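Local coordinates for glycosyl hyrolase, family 3 (Deinococcus radiodurans, PDB 3TEV), which probably hydrolyses O-glycosidic bonds, using a TIM-barrel domain of the kind found in glycoside hydrolase family 3, at residues Asp25-Glu30 with Gly294-Gln299; His42-Val47 with Ala301-Val306; Ile136-Ala141 with His183-Gln188. All coordinates share one frame; numbering follows the deposited sequence.

Contact 1: Asp25-Glu30 with Gly294-Gln299; sequences DLPGPE and GRREVQ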
loop_
_atom_site.group_PDB
_atom_site.type_symbol
_atom_site.label_atom_id
_atom_site.label_comp_id
_atom_site.label_asym_id
_atom_site.label_seq_id
_atom_site.Cartn_x
_atom_site.Cartn_y
_atom_site.Cartn_z
ATOM N N ASP A 25 4.246 -8.996 -7.849
ATOM C CA ASP A 25 5.306 -8.409 -8.658
ATOM C C ASP A 25 5.570 -9.251 -9.896
ATOM O O ASP A 25 5.165 -10.420 -9.967
ATOM C CB ASP A 25 6.595 -8.160 -7.833
ATOM C CG ASP A 25 7.169 -9.432 -7.181
ATOM O OD1 ASP A 25 6.423 -10.381 -6.838
ATOM O OD2 ASP A 25 8.403 -9.472 -6.990
ATOM N N LEU A 26 6.249 -8.636 -10.860
ATOM C CA LEU A 26 6.553 -9.240 -12.152
ATOM C C LEU A 26 8.066 -9.362 -12.318
ATOM O O LEU A 26 8.817 -8.595 -11.727
ATOM C CB LEU A 26 5.980 -8.364 -13.265
ATOM C CG LEU A 26 4.496 -8.036 -13.104
ATOM C CD1 LEU A 26 4.083 -6.912 -14.040
ATOM C CD2 LEU A 26 3.631 -9.296 -13.290
ATOM N N PRO A 27 8.517 -10.339 -13.126
ATOM C CA PRO A 27 9.961 -10.616 -13.215
ATOM C C PRO A 27 10.820 -9.546 -13.914
ATOM O O PRO A 27 11.949 -9.299 -13.484
ATOM C CB PRO A 27 10.031 -11.947 -13.976
ATOM C CG PRO A 27 8.689 -12.134 -14.615
ATOM C CD PRO A 27 7.692 -11.357 -13.812
ATOM N N GLY A 28 10.311 -8.918 -14.968
ATOM C CA GLY A 28 11.129 -7.991 -15.741
ATOM C C GLY A 28 10.437 -6.838 -16.453
ATOM O O GLY A 28 9.286 -6.530 -16.171
ATOM N N PRO A 29 11.162 -6.176 -17.372
ATOM C CA PRO A 29 10.658 -5.011 -18.111
ATOM C C PRO A 29 9.668 -5.347 -19.229
ATOM O O PRO A 29 9.040 -4.432 -19.764
ATOM C CB PRO A 29 11.928 -4.401 -18.704
ATOM C CG PRO A 29 12.852 -5.551 -18.836
ATOM C CD PRO A 29 12.596 -6.410 -17.637
ATOM N N GLU A 30 9.544 -6.625 -19.586
ATOM C CA GLU A 30 8.594 -7.047 -20.633
ATOM C C GLU A 30 7.592 -8.068 -20.109
ATOM O O GLU A 30 7.929 -8.895 -19.268
ATOM C CB GLU A 30 9.318 -7.599 -21.876
ATOM C CG GLU A 30 10.174 -6.537 -22.610
ATOM C CD GLU A 30 11.457 -7.097 -23.235
ATOM O OE1 GLU A 30 11.410 -8.180 -23.879
ATOM O OE2 GLU A 30 12.520 -6.441 -23.089
ATOM N N GLY A 294 7.249 -11.884 -4.621
ATOM C CA GLY A 294 8.239 -12.965 -4.613
ATOM C C GLY A 294 8.082 -13.841 -5.830
ATOM O O GLY A 294 7.308 -13.518 -6.739
ATOM N N ARG A 295 8.802 -14.959 -5.846
ATOM C CA ARG A 295 8.781 -15.867 -6.979
ATOM C C ARG A 295 7.401 -16.507 -7.131
ATOM O O ARG A 295 6.588 -16.488 -6.195
ATOM C CB ARG A 295 9.848 -16.941 -6.800
ATOM C CG ARG A 295 9.508 -17.922 -5.713
ATOM C CD ARG A 295 10.716 -18.729 -5.302
ATOM N NE ARG A 295 10.485 -19.384 -4.024
ATOM C CZ ARG A 295 10.470 -20.697 -3.881
ATOM N NH1 ARG A 295 10.690 -21.470 -4.944
ATOM N NH2 ARG A 295 10.257 -21.234 -2.682
ATOM N N ARG A 296 7.151 -17.076 -8.309
ATOM C CA ARG A 296 5.834 -17.642 -8.638
ATOM C C ARG A 296 5.336 -18.655 -7.600
ATOM O O ARG A 296 4.167 -18.599 -7.207
ATOM C CB ARG A 296 5.796 -18.221 -10.068
ATOM C CG ARG A 296 4.354 -18.492 -10.636
ATOM C CD ARG A 296 4.251 -18.174 -12.170
ATOM N NE ARG A 296 4.544 -16.759 -12.455
ATOM C CZ ARG A 296 4.879 -16.245 -13.646
ATOM N NH1 ARG A 296 4.959 -17.017 -14.731
ATOM N NH2 ARG A 296 5.133 -14.932 -13.747
ATOM N N GLU A 297 6.234 -19.519 -7.120
ATOM C CA GLU A 297 5.895 -20.506 -6.097
ATOM C C GLU A 297 5.345 -19.908 -4.806
ATOM O O GLU A 297 4.365 -20.437 -4.257
ATOM C CB GLU A 297 7.086 -21.410 -5.761
ATOM C CG GLU A 297 7.537 -22.334 -6.911
ATOM C CD GLU A 297 8.578 -21.707 -7.865
ATOM O OE1 GLU A 297 8.841 -20.474 -7.835
ATOM O OE2 GLU A 297 9.142 -22.483 -8.660
ATOM N N VAL A 298 5.943 -18.828 -4.300
ATOM C CA VAL A 298 5.338 -18.211 -3.115
ATOM C C VAL A 298 4.016 -17.520 -3.418
ATOM O O VAL A 298 3.126 -17.519 -2.580
ATOM C CB VAL A 298 6.301 -17.322 -2.241
ATOM C CG1 VAL A 298 7.613 -18.033 -2.027
ATOM C CG2 VAL A 298 6.511 -15.912 -2.813
ATOM N N GLN A 299 3.882 -16.947 -4.610
ATOM C CA GLN A 299 2.613 -16.330 -5.017
ATOM C C GLN A 299 1.518 -17.401 -5.084
ATOM O O GLN A 299 0.396 -17.190 -4.588
ATOM C CB GLN A 299 2.739 -15.577 -6.351
ATOM C CG GLN A 299 3.659 -14.338 -6.305
ATOM C CD GLN A 299 3.836 -13.665 -7.662
ATOM O OE1 GLN A 299 3.220 -14.067 -8.644
ATOM N NE2 GLN A 299 4.661 -12.632 -7.721
#
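Asp25 and Gly294 meet through the shortest and straightest hydrogen bond of the contact: the Gly294 amide N donates to Asp25 OD1 at 2.8 Å, nearly straight at 166°, arriving on the syn side of the carboxylate but well out of its plane. Gln299 adds a second donor. Its NE2 bonds to the backbone Asp25 O at 3.2 Å (158°), with that oxygen close to the amide plane, and makes a weak, bent bond to Asp25 OD1 at 3.0 Å. One amide NH2 thus reaches both main chain and side chain of the same residue, and OD1 collects two N-H groups. The carboxylate can turn toward this side because Asp25 CG sits between its own N and carbonyl carbon (chi1 58°), while the extended Gln299 chain carries its amide out from the helix; the two flat groups are twisted well away from coplanarity. Charge is supplied from outside: Asp25 OD2 forms a salt bridge with Lys52, which should favour an ionised carboxylate. Van der Waals contact is slight: Pro27 CD lies 4.4 Å from Arg296 NH2, approaching the guanidinium obliquely, and that group is held instead by a hydrogen bond to Thr35 and a cation-pi contact with Tyr38. Arg295 occupies the N-cap position of helix 296-309, so Asp25 grips the chain just where this helix starts. The pattern links the loops that follow strands 22-24 and 290-291, neighbours in the sheet, and belongs to the seam where the first and eighth strands close a TIM barrel.

Contact 2: His42-Val47 with Ala301-Val306; sequences HGIGAV and ATLAAV
Leu303 sets one methyl over the face of the His42 ring, and this is the tight part of the contact. Leu303 CD1 stands 3.9 Å from the ring centroid and only 8° off the ring normal, a CH-pi contact over the middle of the face; its approach to His42 CG, at 3.9 Å, is hardly closer than to the other ring atoms. The methyl therefore sits on the ring as a whole instead of at one edge. His42 CG is anti to the carbonyl carbon and beside the backbone N (chi1 -60°), which swings the imidazole out from the chain toward the helix and offers its face to the leucine. The second methyl of the same fork is held less closely: Leu303 CD2 is 4.3 Å from Ile44 CD1, the end of a buried side chain whose tip bends toward the helix. Leu303 thus divides its two branches between an aromatic face and an aliphatic tip, and Leu22 and Tyr38 also touch it. Beyond these three residues the segments diverge. The nearest backbone approach, His42 CA to Leu303 CA, is 8.5 Å, and the segments share dispersion contacts rather than polar bonds. His42 is partly exposed, the more open end of the contact, whereas Leu303 and Ile44 are buried; Tyr38 also meets the His42 ring, the planes at about 70°. Gly43, with positive phi, ends helix 33-42 in a Schellman motif and turns the chain inward toward strand 46-49. Helix 296-309 here packs against the C-terminal end of helix 33-42 and the turn into strand 46-49, as neighbouring helices do in the outer layer of a TIM barrel.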
loop_
_atom_site.group_PDB
_atom_site.type_symbol
_atom_site.label_atom_id
_atom_site.label_comp_id
_atom_site.label_asym_id
_atom_site.label_seq_id
_atom_site.Cartn_x
_atom_site.Cartn_y
_atom_site.Cartn_z
ATOM N N HIS A 42 -5.476 -16.595 -13.120
ATOM C CA HIS A 42 -5.904 -16.375 -11.745
ATOM C C HIS A 42 -6.724 -15.105 -11.567
ATOM O O HIS A 42 -7.165 -14.816 -10.457
ATOM C CB HIS A 42 -4.676 -16.370 -10.796
ATOM C CG HIS A 42 -3.905 -17.648 -10.829
ATOM N ND1 HIS A 42 -4.419 -18.836 -10.349
ATOM C CD2 HIS A 42 -2.690 -17.948 -11.345
ATOM C CE1 HIS A 42 -3.542 -19.807 -10.540
ATOM N NE2 HIS A 42 -2.484 -19.297 -11.142
ATOM N N GLY A 43 -6.917 -14.351 -12.647
ATOM C CA GLY A 43 -7.646 -13.077 -12.599
ATOM C C GLY A 43 -6.973 -12.062 -11.682
ATOM O O GLY A 43 -7.647 -11.312 -10.969
ATOM N N ILE A 44 -5.646 -12.034 -11.672
ATOM C CA ILE A 44 -4.941 -11.159 -10.757
ATOM C C ILE A 44 -5.334 -9.704 -11.111
ATOM O O ILE A 44 -5.345 -9.335 -12.259
ATOM C CB ILE A 44 -3.410 -11.349 -10.898
ATOM C CG1 ILE A 44 -2.993 -12.805 -10.615
ATOM C CG2 ILE A 44 -2.636 -10.296 -10.087
ATOM C CD1 ILE A 44 -2.882 -13.153 -9.195
ATOM N N GLY A 45 -5.674 -8.898 -10.124
ATOM C CA GLY A 45 -6.166 -7.563 -10.431
ATOM C C GLY A 45 -5.194 -6.448 -10.070
ATOM O O GLY A 45 -5.465 -5.283 -10.358
ATOM N N ALA A 46 -4.062 -6.783 -9.456
ATOM C CA ALA A 46 -3.147 -5.737 -9.023
ATOM C C ALA A 46 -1.699 -6.176 -9.147
ATOM O O ALA A 46 -1.369 -7.319 -8.840
ATOM C CB ALA A 46 -3.479 -5.291 -7.606
ATOM N N VAL A 47 -0.847 -5.264 -9.609
ATOM C CA VAL A 47 0.591 -5.507 -9.718
ATOM C C VAL A 47 1.361 -4.290 -9.236
ATOM O O VAL A 47 0.909 -3.156 -9.424
ATOM C CB VAL A 47 1.025 -5.770 -11.170
ATOM C CG1 VAL A 47 2.521 -5.569 -11.295
ATOM C CG2 VAL A 47 0.632 -7.168 -11.608
ATOM N N ALA A 301 1.462 -20.256 -3.472
ATOM C CA ALA A 301 1.116 -20.709 -2.134
ATOM C C ALA A 301 0.159 -19.734 -1.451
ATOM O O ALA A 301 -0.713 -20.160 -0.681
ATOM C CB ALA A 301 2.387 -20.949 -1.274
ATOM N N THR A 302 0.308 -18.438 -1.736
ATOM C CA THR A 302 -0.593 -17.442 -1.186
ATOM C C THR A 302 -1.994 -17.567 -1.799
ATOM O O THR A 302 -2.989 -17.614 -1.070
ATOM C CB THR A 302 -0.030 -16.016 -1.352
ATOM O OG1 THR A 302 1.279 -15.956 -0.767
ATOM C CG2 THR A 302 -0.909 -15.003 -0.668
ATOM N N LEU A 303 -2.074 -17.623 -3.126
ATOM C CA LEU A 303 -3.327 -17.920 -3.819
ATOM C C LEU A 303 -4.047 -19.131 -3.225
ATOM O O LEU A 303 -5.245 -19.064 -2.963
ATOM C CB LEU A 303 -3.073 -18.215 -5.292
ATOM C CG LEU A 303 -2.798 -17.007 -6.154
ATOM C CD1 LEU A 303 -2.060 -17.468 -7.427
ATOM C CD2 LEU A 303 -4.116 -16.284 -6.467
ATOM N N ALA A 304 -3.310 -20.225 -3.021
ATOM C CA ALA A 304 -3.893 -21.460 -2.522
ATOM C C ALA A 304 -4.545 -21.258 -1.151
ATOM O O ALA A 304 -5.651 -21.756 -0.915
ATOM C CB ALA A 304 -2.840 -22.629 -2.489
ATOM N N ALA A 305 -3.886 -20.511 -0.266
ATOM C CA ALA A 305 -4.461 -20.250 1.050
ATOM C C ALA A 305 -5.686 -19.342 0.929
ATOM O O ALA A 305 -6.710 -19.579 1.567
ATOM C CB ALA A 305 -3.427 -19.627 1.982
ATOM N N VAL A 306 -5.601 -18.306 0.103
ATOM C CA VAL A 306 -6.722 -17.403 -0.023
ATOM C C VAL A 306 -7.891 -18.121 -0.711
ATOM O O VAL A 306 -9.063 -17.817 -0.427
ATOM C CB VAL A 306 -6.308 -16.092 -0.739
ATOM C CG1 VAL A 306 -7.508 -15.163 -0.969
ATOM C CG2 VAL A 306 -5.222 -15.372 0.085
#

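Contact 3: Ile136-Ala141 with His183-Gln188; sequences INVNPA and HGDTHQ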
loop_
_atom_site.group_PDB
_atom_site.type_symbol
_atom_site.label_atom_id
_atom_site.label_comp_id
_atom_site.label_asym_id
_atom_site.label_seq_id
_atom_site.Cartn_x
_atom_site.Cartn_y
_atom_site.Cartn_z
ATOM N N ILE A 136 6.718 9.947 10.715
ATOM C CA ILE A 136 7.351 11.109 11.321
ATOM C C ILE A 136 8.734 10.745 11.835
ATOM O O ILE A 136 8.882 9.878 12.698
ATOM C CB ILE A 136 6.522 11.647 12.513
ATOM C CG1 ILE A 136 5.093 11.957 12.081
ATOM C CG2 ILE A 136 7.202 12.891 13.134
ATOM C CD1 ILE A 136 4.161 12.181 13.234
ATOM N N ASN A 137 9.742 11.428 11.309
ATOM C CA ASN A 137 11.121 11.304 11.790
ATOM C C ASN A 137 11.314 12.048 13.135
ATOM O O ASN A 137 12.029 13.050 13.207
ATOM C CB ASN A 137 12.084 11.829 10.705
ATOM C CG ASN A 137 13.555 11.630 11.059
ATOM O OD1 ASN A 137 14.345 12.590 11.050
ATOM N ND2 ASN A 137 13.934 10.387 11.372
ATOM N N VAL A 138 10.677 11.541 14.197
ATOM C CA VAL A 138 10.551 12.277 15.476
ATOM C C VAL A 138 11.776 12.159 16.374
ATOM O O VAL A 138 12.135 13.109 17.062
ATOM C CB VAL A 138 9.245 11.885 16.267
ATOM C CG1 VAL A 138 9.265 10.414 16.708
ATOM C CG2 VAL A 138 9.010 12.821 17.469
ATOM N N ASN A 139 12.401 10.987 16.359
ATOM C CA ASN A 139 13.555 10.703 17.195
ATOM C C ASN A 139 14.829 10.932 16.381
ATOM O O ASN A 139 15.074 10.221 15.396
ATOM C CB ASN A 139 13.480 9.257 17.711
ATOM C CG ASN A 139 14.240 9.037 19.029
ATOM O OD1 ASN A 139 15.086 9.843 19.441
ATOM N ND2 ASN A 139 13.938 7.916 19.686
ATOM N N PRO A 140 15.632 11.946 16.769
ATOM C CA PRO A 140 16.888 12.215 16.063
ATOM C C PRO A 140 17.884 11.049 16.174
ATOM O O PRO A 140 18.559 10.733 15.189
ATOM C CB PRO A 140 17.429 13.484 16.750
ATOM C CG PRO A 140 16.740 13.545 18.076
ATOM C CD PRO A 140 15.388 12.909 17.860
ATOM N N ALA A 141 17.943 10.407 17.345
ATOM C CA ALA A 141 18.842 9.267 17.587
ATOM C C ALA A 141 18.302 7.925 17.054
ATOM O O ALA A 141 18.895 6.872 17.289
ATOM C CB ALA A 141 19.193 9.163 19.078
ATOM N N HIS A 183 5.752 4.483 10.962
ATOM C CA HIS A 183 7.037 3.763 11.043
ATOM C C HIS A 183 8.147 4.603 11.652
ATOM O O HIS A 183 9.293 4.135 11.778
ATOM C CB HIS A 183 7.502 3.348 9.648
ATOM C CG HIS A 183 8.152 1.996 9.600
ATOM N ND1 HIS A 183 9.291 1.681 10.320
ATOM C CD2 HIS A 183 7.819 0.871 8.912
ATOM C CE1 HIS A 183 9.628 0.422 10.086
ATOM N NE2 HIS A 183 8.752 -0.093 9.236
ATOM N N GLY A 184 7.821 5.840 12.012
ATOM C CA GLY A 184 8.838 6.810 12.385
ATOM C C GLY A 184 9.795 6.464 13.518
ATOM O O GLY A 184 10.967 6.840 13.473
ATOM N N ASP A 185 9.320 5.754 14.538
ATOM C CA ASP A 185 10.111 5.602 15.764
ATOM C C ASP A 185 10.033 4.203 16.391
ATOM O O ASP A 185 9.722 4.039 17.571
ATOM C CB ASP A 185 9.721 6.696 16.759
ATOM C CG ASP A 185 10.655 6.769 17.953
ATOM O OD1 ASP A 185 11.865 6.460 17.829
ATOM O OD2 ASP A 185 10.162 7.137 19.032
ATOM N N THR A 186 10.352 3.204 15.574
ATOM C CA THR A 186 10.193 1.783 15.929
ATOM C C THR A 186 11.479 1.222 16.531
ATOM O O THR A 186 12.556 1.735 16.231
ATOM C CB THR A 186 9.773 0.956 14.686
ATOM O OG1 THR A 186 10.741 1.106 13.639
ATOM C CG2 THR A 186 8.449 1.444 14.152
ATOM N N HIS A 187 11.361 0.218 17.407
ATOM C CA HIS A 187 12.536 -0.505 17.940
ATOM C C HIS A 187 12.476 -2.015 17.668
ATOM O O HIS A 187 11.465 -2.671 17.954
ATOM C CB HIS A 187 12.837 -0.176 19.426
ATOM C CG HIS A 187 11.829 -0.701 20.416
ATOM N ND1 HIS A 187 10.849 0.092 20.983
ATOM C CD2 HIS A 187 11.685 -1.927 20.982
ATOM C CE1 HIS A 187 10.127 -0.627 21.827
ATOM N NE2 HIS A 187 10.614 -1.856 21.847
ATOM N N GLN A 188 13.552 -2.538 17.071
ATOM C CA GLN A 188 13.695 -3.965 16.765
ATOM C C GLN A 188 14.641 -4.638 17.735
ATOM O O GLN A 188 15.801 -4.259 17.854
ATOM C CB GLN A 188 14.261 -4.186 15.361
ATOM C CG GLN A 188 13.282 -4.083 14.241
ATOM C CD GLN A 188 13.747 -4.829 13.003
ATOM O OE1 GLN A 188 13.455 -6.019 12.824
ATOM N NE2 GLN A 188 14.456 -4.126 12.126
HETATM O O HOH W 1 5.770 7.820 12.283
HETATM O O HOH W 2 12.539 8.204 11.155
#
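Ile136 and Gly184 bring their backbones together without regular pairing: Ile136 O lies 3.1 Å from Gly184 CA in a CA-H...O contact, while the same oxygen takes a weak bond from Val138 N at 2.9 Å, closing an inverse gamma turn centred on Asn137. Two waters tie these loops further. One accepts from Ile136 N at 2.8 Å and from Gly184 N at 2.9 Å, bridging two main-chain amides; the other accepts from Asn137 ND2 at 2.6 Å and donates to Gly184 O. Among the side chains Asp185 does most of the work. Its CG is anti to the backbone N (chi1 -170°), which extends the carboxylate toward Asn139; OD1 accepts from Asn139 ND2 at 3.1 Å with an N-H...O angle of 157°. The acceptor lies almost exactly in the amide plane of Asn139, but the donor comes to the syn side of the carboxylate from clearly outside its plane; the two flat groups stand 79° apart. Val138 supplies the apolar part: its CG1 rests on Asp185 CB at 3.7 Å, the two side chains crossing at about a right angle. Asp185 OD1 also accepts from Asn142, and OD2 forms a salt bridge with Lys199, so both oxygens of the carboxylate are engaged and its rotation is restrained. His183 N is hydrogen-bonded to OD1 of Asp135, the residue before Ile136. Segment His183-Gln188 lies within the KHFPGHGDTHQDSH motif, which begins at the end of strand 174-180 and is consistent with the signature loop of family 3 beta-N-acetylglucosaminidases; its bracing by the loop after strand 128-129 fits the C-terminal rim of a TIM barrel, where substrate-binding sites of this fold lie.

Overall arrangement
From the N terminus the chain leaves strand 22-24 through the loop of contact 1, runs along helix 33-42 and enters the turn of contact 2 before strand 46-49. Contact 3 then closes a short loop of its own between residues 136-141 and 183-188, nested inside the long loops of the other two. The chain finally returns through 294-299 and 301-306, so contacts 1 and 2 cross and share helix 296-309. These two lie side by side, 12 Å between centres and touching through Leu26 and Val47, and join the start of the barrel to the loop after strand 290-291 and to helix 296-309. Contact 3 is remote, about 18 Å from contact 1 between nearest atoms, and joins loops after the fourth and fifth strands.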